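PDB 4DNX: sulfate adenylyltransferase from Allochromatium vinosum, which catalyses the transfer of an adenylyl group from ATP to sulfate, giving adenosine 5'-phosphosulfate and diphosphate in sulfur metabolism. Local coordinates for residues 241-244 with 245-249; 307-310 with 311-314. All coordinates share one frame; numbering follows the deposited sequence.

Interaction 1 of 2, residues 241-244 with 245-249; sequences PVRD and AAIRT
R243 swings CG away from its backbone N, beside the carbonyl carbon (chi1 -169°), and bends again at chi2 and chi3, which lays it alongside I247, whose CG1 stands beside its own backbone N (chi1 -71°). The two side chains point the same way, one turn apart on helix 240-254, the crossover helix of a beta-alpha-beta unit in the Rossmann-like domain, and CD of R243 comes within 4.0 Å of CD1 of I247. Both lean on M228 of strand 223-230, and I247 reaches V262 of the next strand, so this aliphatic strip seats the helix on the parallel sheet. Beyond it the chain veers aside and the R243 guanidinium finds two partners: NH1 donates to the carbonyl oxygen of R201, while NE makes a long salt bridge of 3.6 Å to OD1 of D244, which lies in the guanidinium plane at its edge.

The backbone is regular. The amides of A245, A246, I247 and R248 donate to the carbonyl oxygens four residues back, and the bond from R248 N to D244 O is the shortest of the four at 2.8 Å. That same oxygen also touches CG of R248 at 3.3 Å. R248 then extends toward the second subunit, where its NH2 forms a salt bridge with E182 of that chain. One turn after A245, T249 OG1 and T249 N approach A245 O from opposite faces of its plane, the hydroxyl at 2.7 Å. A water donates to OD2 of D244 at 2.6 Å and weakly accepts from NH2 of R248.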
ATOM      1  N   PRO A 241      -5.408  12.966   6.813  1.00 23.01           N
ATOM      2  CA  PRO A 241      -5.767  12.108   7.960  1.00 21.63           C
ATOM      3  C   PRO A 241      -7.230  12.276   8.383  1.00 21.90           C
ATOM      4  O   PRO A 241      -7.893  11.297   8.777  1.00 21.01           O
ATOM      5  CB  PRO A 241      -4.859  12.613   9.090  1.00 23.88           C
ATOM      6  CG  PRO A 241      -3.749  13.270   8.423  1.00 23.70           C
ATOM      7  CD  PRO A 241      -4.262  13.839   7.157  1.00 23.90           C
ATOM      8  N   VAL A 242      -7.725  13.512   8.329  1.00 19.11           N
ATOM      9  CA  VAL A 242      -9.081  13.804   8.775  1.00 18.92           C
ATOM     10  C   VAL A 242     -10.043  13.259   7.705  1.00 17.28           C
ATOM     11  O   VAL A 242     -11.066  12.648   8.036  1.00 17.34           O
ATOM     12  CB  VAL A 242      -9.256  15.343   9.038  1.00 19.43           C
ATOM     13  CG1 VAL A 242     -10.709  15.690   9.468  1.00 21.18           C
ATOM     14  CG2 VAL A 242      -8.252  15.807  10.112  1.00 21.76           C
ATOM     15  N   ARG A 243      -9.725  13.463   6.422  1.00 16.81           N
ATOM     16  CA  ARG A 243     -10.558  12.972   5.327  1.00 17.46           C
ATOM     17  C   ARG A 243     -10.671  11.449   5.421  1.00 17.38           C
ATOM     18  O   ARG A 243     -11.774  10.883   5.328  1.00 14.85           O
ATOM     19  CB  ARG A 243      -9.953  13.344   3.946  1.00 19.55           C
ATOM     20  CG  ARG A 243     -10.937  13.080   2.825  1.00 23.85           C
ATOM     21  CD  ARG A 243     -10.366  12.583   1.508  1.00 31.72           C
ATOM     22  NE  ARG A 243      -8.984  12.075   1.549  1.00 32.28           N
ATOM     23  CZ  ARG A 243      -8.037  12.492   0.718  1.00 33.70           C
ATOM     24  NH1 ARG A 243      -8.333  13.429  -0.174  1.00 34.28           N
ATOM     25  NH2 ARG A 243      -6.800  11.983   0.784  1.00 31.27           N
ATOM     26  N   ASP A 244      -9.518  10.806   5.654  1.00 17.49           N
ATOM     27  CA  ASP A 244      -9.473   9.337   5.731  1.00 19.70           C
ATOM     28  C   ASP A 244     -10.306   8.837   6.901  1.00 17.39           C
ATOM     29  O   ASP A 244     -11.088   7.895   6.732  1.00 18.35           O
ATOM     30  CB  ASP A 244      -8.022   8.870   5.927  1.00 22.68           C
ATOM     31  CG  ASP A 244      -7.191   8.974   4.660  1.00 31.19           C
ATOM     32  OD1 ASP A 244      -7.716   9.358   3.583  1.00 28.88           O
ATOM     33  OD2 ASP A 244      -5.974   8.645   4.756  1.00 38.00           O
ATOM     34  N   ALA A 245     -10.137   9.445   8.082  1.00 15.94           N
ATOM     35  CA  ALA A 245     -10.927   9.034   9.257  1.00 15.97           C
ATOM     36  C   ALA A 245     -12.434   9.156   8.980  1.00 16.47           C
ATOM     37  O   ALA A 245     -13.219   8.277   9.356  1.00 16.11           O
ATOM     38  CB  ALA A 245     -10.573   9.875  10.461  1.00 16.91           C
ATOM     39  N   ALA A 246     -12.849  10.265   8.347  1.00 15.49           N
ATOM     40  CA  ALA A 246     -14.285  10.438   8.029  1.00 14.96           C
ATOM     41  C   ALA A 246     -14.828   9.362   7.081  1.00 14.22           C
ATOM     42  O   ALA A 246     -15.911   8.812   7.316  1.00 14.38           O
ATOM     43  CB  ALA A 246     -14.547  11.861   7.440  1.00 14.98           C
ATOM     44  N   ILE A 247     -14.068   9.043   6.023  1.00 13.51           N
ATOM     45  CA  ILE A 247     -14.502   8.064   5.016  1.00 13.97           C
ATOM     46  C   ILE A 247     -14.513   6.673   5.639  1.00 14.05           C
ATOM     47  O   ILE A 247     -15.466   5.889   5.426  1.00 13.46           O
ATOM     48  CB  ILE A 247     -13.633   8.122   3.719  1.00 14.95           C
ATOM     49  CG1 ILE A 247     -13.982   9.436   2.984  1.00 16.06           C
ATOM     50  CG2 ILE A 247     -13.931   6.903   2.751  1.00 17.23           C
ATOM     51  CD1 ILE A 247     -13.168   9.716   1.795  1.00 21.32           C
ATOM     52  N   ARG A 248     -13.469   6.372   6.424  1.00 14.11           N
ATOM     53  CA  ARG A 248     -13.361   5.023   7.031  1.00 15.42           C
ATOM     54  C   ARG A 248     -14.424   4.816   8.083  1.00 15.99           C
ATOM     55  O   ARG A 248     -14.953   3.699   8.228  1.00 16.37           O
ATOM     56  CB  ARG A 248     -11.993   4.784   7.638  1.00 16.96           C
ATOM     57  CG  ARG A 248     -10.933   4.586   6.567  1.00 18.76           C
ATOM     58  CD  ARG A 248      -9.618   4.296   7.276  1.00 23.47           C
ATOM     59  NE  ARG A 248      -8.427   4.464   6.426  1.00 22.63           N
ATOM     60  CZ  ARG A 248      -8.025   3.598   5.495  1.00 28.31           C
ATOM     61  NH1 ARG A 248      -8.731   2.501   5.222  1.00 27.74           N
ATOM     62  NH2 ARG A 248      -6.896   3.830   4.828  1.00 28.62           N
ATOM     63  N   THR A 249     -14.762   5.886   8.809  1.00 14.64           N
ATOM     64  CA  THR A 249     -15.822   5.775   9.827  1.00 17.00           C
ATOM     65  C   THR A 249     -17.191   5.529   9.180  1.00 16.56           C
ATOM     66  O   THR A 249     -17.998   4.747   9.704  1.00 16.97           O
ATOM     67  CB  THR A 249     -15.853   7.024  10.737  1.00 18.17           C
ATOM     68  OG1 THR A 249     -14.594   7.137  11.396  1.00 20.98           O
ATOM     69  CG2 THR A 249     -16.941   6.903  11.823  1.00 19.50           C
TER
HETATM   70  O   HOH W   1      -4.864   6.513   5.626  1.00 41.73           O

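Interaction 2 of 2, residues 307-310 with 311-314; sequences PFDA and QTIF
Q311 lays its terminal amide alongside the F308 ring, the two side chains pointing the same way with their planes 41° apart. OE1 of Q311 comes to 3.4 Å from CD1 of F308, and the amide carbon CD lies nearly as close to that ring atom. CG of Q311 sits beside its own backbone N (chi1 -58°), and the extended chain beyond carries NE2 to the carbonyl oxygens of I294, the last residue of strand 291-294, and A330, just beyond strand 326-329. Shortening this side chain to an alanine would probably leave those two carbonyls without their shared donor and open a gap beside the F308 ring.

F308 occupies the N-cap position, and its carbonyl oxygen takes two amides: T312 N nearly in line with the C=O bond at 3.0 Å, and Q311 N from above the carbonyl plane. The carboxylate of D309 folds back, OD2 accepting from G306 N, while a water bridges its OD1 to OG1 of T312, 2.7 Å from the hydroxyl. Further along, the edge of the F314 ring meets A310 O, with CE1 at 3.3 Å; this buried oxygen has no polar partner in the model. A310 and I313 face helix 274-287, and F314 reaches I294 and I327. These contacts belong to the N-terminal part of the short crossover helix 309-316 in the beta-alpha-beta unit between strands 291-294 and 326-329 of the Rossmann-like sheet.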
ATOM      1  N   PRO A 307     -24.278  19.868 -18.574  1.00 23.68           N
ATOM      2  CA  PRO A 307     -24.344  19.114 -17.297  1.00 23.68           C
ATOM      3  C   PRO A 307     -24.226  17.582 -17.426  1.00 23.20           C
ATOM      4  O   PRO A 307     -23.668  16.932 -16.532  1.00 21.67           O
ATOM      5  CB  PRO A 307     -25.729  19.497 -16.721  1.00 24.10           C
ATOM      6  CG  PRO A 307     -26.472  20.154 -17.816  1.00 25.84           C
ATOM      7  CD  PRO A 307     -25.437  20.771 -18.748  1.00 25.91           C
ATOM      8  N   PHE A 308     -24.766  17.020 -18.520  1.00 23.82           N
ATOM      9  CA  PHE A 308     -24.706  15.558 -18.736  1.00 24.25           C
ATOM     10  C   PHE A 308     -23.850  15.117 -19.928  1.00 23.01           C
ATOM     11  O   PHE A 308     -23.921  13.973 -20.366  1.00 21.64           O
ATOM     12  CB  PHE A 308     -26.129  14.981 -18.820  1.00 27.52           C
ATOM     13  CG  PHE A 308     -26.956  15.290 -17.596  1.00 30.46           C
ATOM     14  CD1 PHE A 308     -26.659  14.655 -16.386  1.00 32.34           C
ATOM     15  CD2 PHE A 308     -27.954  16.251 -17.635  1.00 33.13           C
ATOM     16  CE1 PHE A 308     -27.392  14.953 -15.233  1.00 34.13           C
ATOM     17  CE2 PHE A 308     -28.707  16.550 -16.497  1.00 36.24           C
ATOM     18  CZ  PHE A 308     -28.412  15.904 -15.289  1.00 34.69           C
ATOM     19  N   ASP A 309     -23.052  16.045 -20.467  1.00 22.89           N
ATOM     20  CA  ASP A 309     -22.145  15.701 -21.564  1.00 23.47           C
ATOM     21  C   ASP A 309     -21.184  14.562 -21.204  1.00 21.19           C
ATOM     22  O   ASP A 309     -20.835  13.740 -22.062  1.00 20.72           O
ATOM     23  CB  ASP A 309     -21.378  16.954 -22.048  1.00 24.76           C
ATOM     24  CG  ASP A 309     -22.276  17.970 -22.788  1.00 28.64           C
ATOM     25  OD1 ASP A 309     -23.501  17.743 -22.985  1.00 30.28           O
ATOM     26  OD2 ASP A 309     -21.755  19.038 -23.201  1.00 30.86           O
ATOM     27  N   ALA A 310     -20.739  14.512 -19.950  1.00 19.30           N
ATOM     28  CA  ALA A 310     -19.828  13.445 -19.539  1.00 18.71           C
ATOM     29  C   ALA A 310     -20.524  12.083 -19.453  1.00 18.50           C
ATOM     30  O   ALA A 310     -19.855  11.038 -19.439  1.00 18.38           O
ATOM     31  CB  ALA A 310     -19.110  13.806 -18.228  1.00 17.71           C
ATOM     32  N   GLN A 311     -21.847  12.075 -19.383  1.00 19.44           N
ATOM     33  CA  GLN A 311     -22.560  10.806 -19.523  1.00 19.37           C
ATOM     34  C   GLN A 311     -22.774  10.447 -21.001  1.00 20.49           C
ATOM     35  O   GLN A 311     -22.527   9.314 -21.412  1.00 21.95           O
ATOM     36  CB  GLN A 311     -23.915  10.882 -18.809  1.00 20.02           C
ATOM     37  CG  GLN A 311     -23.796  11.217 -17.317  1.00 19.16           C
ATOM     38  CD  GLN A 311     -25.192  11.343 -16.639  1.00 19.81           C
ATOM     39  OE1 GLN A 311     -26.241  11.384 -17.301  1.00 20.70           O
ATOM     40  NE2 GLN A 311     -25.186  11.390 -15.318  1.00 20.53           N
ATOM     41  N   THR A 312     -23.229  11.411 -21.800  1.00 21.72           N
ATOM     42  CA  THR A 312     -23.638  11.116 -23.188  1.00 22.83           C
ATOM     43  C   THR A 312     -22.453  10.888 -24.150  1.00 22.37           C
ATOM     44  O   THR A 312     -22.639  10.339 -25.234  1.00 22.39           O
ATOM     45  CB  THR A 312     -24.600  12.169 -23.760  1.00 24.48           C
ATOM     46  OG1 THR A 312     -23.951  13.451 -23.779  1.00 25.01           O
ATOM     47  CG2 THR A 312     -25.886  12.217 -22.912  1.00 24.31           C
ATOM     48  N   ILE A 313     -21.252  11.298 -23.750  1.00 20.83           N
ATOM     49  CA  ILE A 313     -20.081  11.081 -24.606  1.00 21.65           C
ATOM     50  C   ILE A 313     -19.931   9.560 -24.852  1.00 21.84           C
ATOM     51  O   ILE A 313     -19.416   9.129 -25.892  1.00 22.44           O
ATOM     52  CB  ILE A 313     -18.790  11.661 -23.966  1.00 20.80           C
ATOM     53  CG1 ILE A 313     -17.631  11.638 -24.978  1.00 21.12           C
ATOM     54  CG2 ILE A 313     -18.410  10.958 -22.622  1.00 20.52           C
ATOM     55  CD1 ILE A 313     -16.455  12.550 -24.581  1.00 21.33           C
ATOM     56  N   PHE A 314     -20.424   8.747 -23.911  1.00 21.97           N
ATOM     57  CA  PHE A 314     -20.307   7.291 -24.050  1.00 23.17           C
ATOM     58  C   PHE A 314     -21.264   6.703 -25.100  1.00 28.41           C
ATOM     59  O   PHE A 314     -21.024   5.594 -25.578  1.00 31.02           O
ATOM     60  CB  PHE A 314     -20.488   6.585 -22.678  1.00 20.09           C
ATOM     61  CG  PHE A 314     -19.350   6.824 -21.742  1.00 18.58           C
ATOM     62  CD1 PHE A 314     -19.387   7.909 -20.880  1.00 17.24           C
ATOM     63  CD2 PHE A 314     -18.213   6.003 -21.737  1.00 17.28           C
ATOM     64  CE1 PHE A 314     -18.347   8.179 -20.023  1.00 15.79           C
ATOM     65  CE2 PHE A 314     -17.147   6.274 -20.857  1.00 16.10           C
ATOM     66  CZ  PHE A 314     -17.213   7.356 -20.004  1.00 16.34           C
TER
HETATM   67  O   HOH W   2     -20.938  14.599 -24.880  1.00 31.63           O
HETATM   68  O   HOH W   3     -25.394  15.693 -23.289  1.00 32.23           O

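How the interactions relate
Interactions 1 and 2 are local contacts on two crossover helices of the same five-stranded parallel sheet, one following strand 223-230 and the other strand 291-294, so they serve opposite halves of the strand order. Their centres lie 31 Å apart and they do not touch. Both are partly buried: half of the residues in contact are buried in interaction 1, but only two, A310 and Q311, in interaction 2. Interaction 1, within an established helix, combines aliphatic packing with charged groups, and its outer side meets the second subunit. Interaction 2, at a helix start, relies on an amide beside an aromatic ring, a backbone carbonyl taking two amides, and one carboxylate held by a backbone N-H and a water, and no other chain of the assembly touches it.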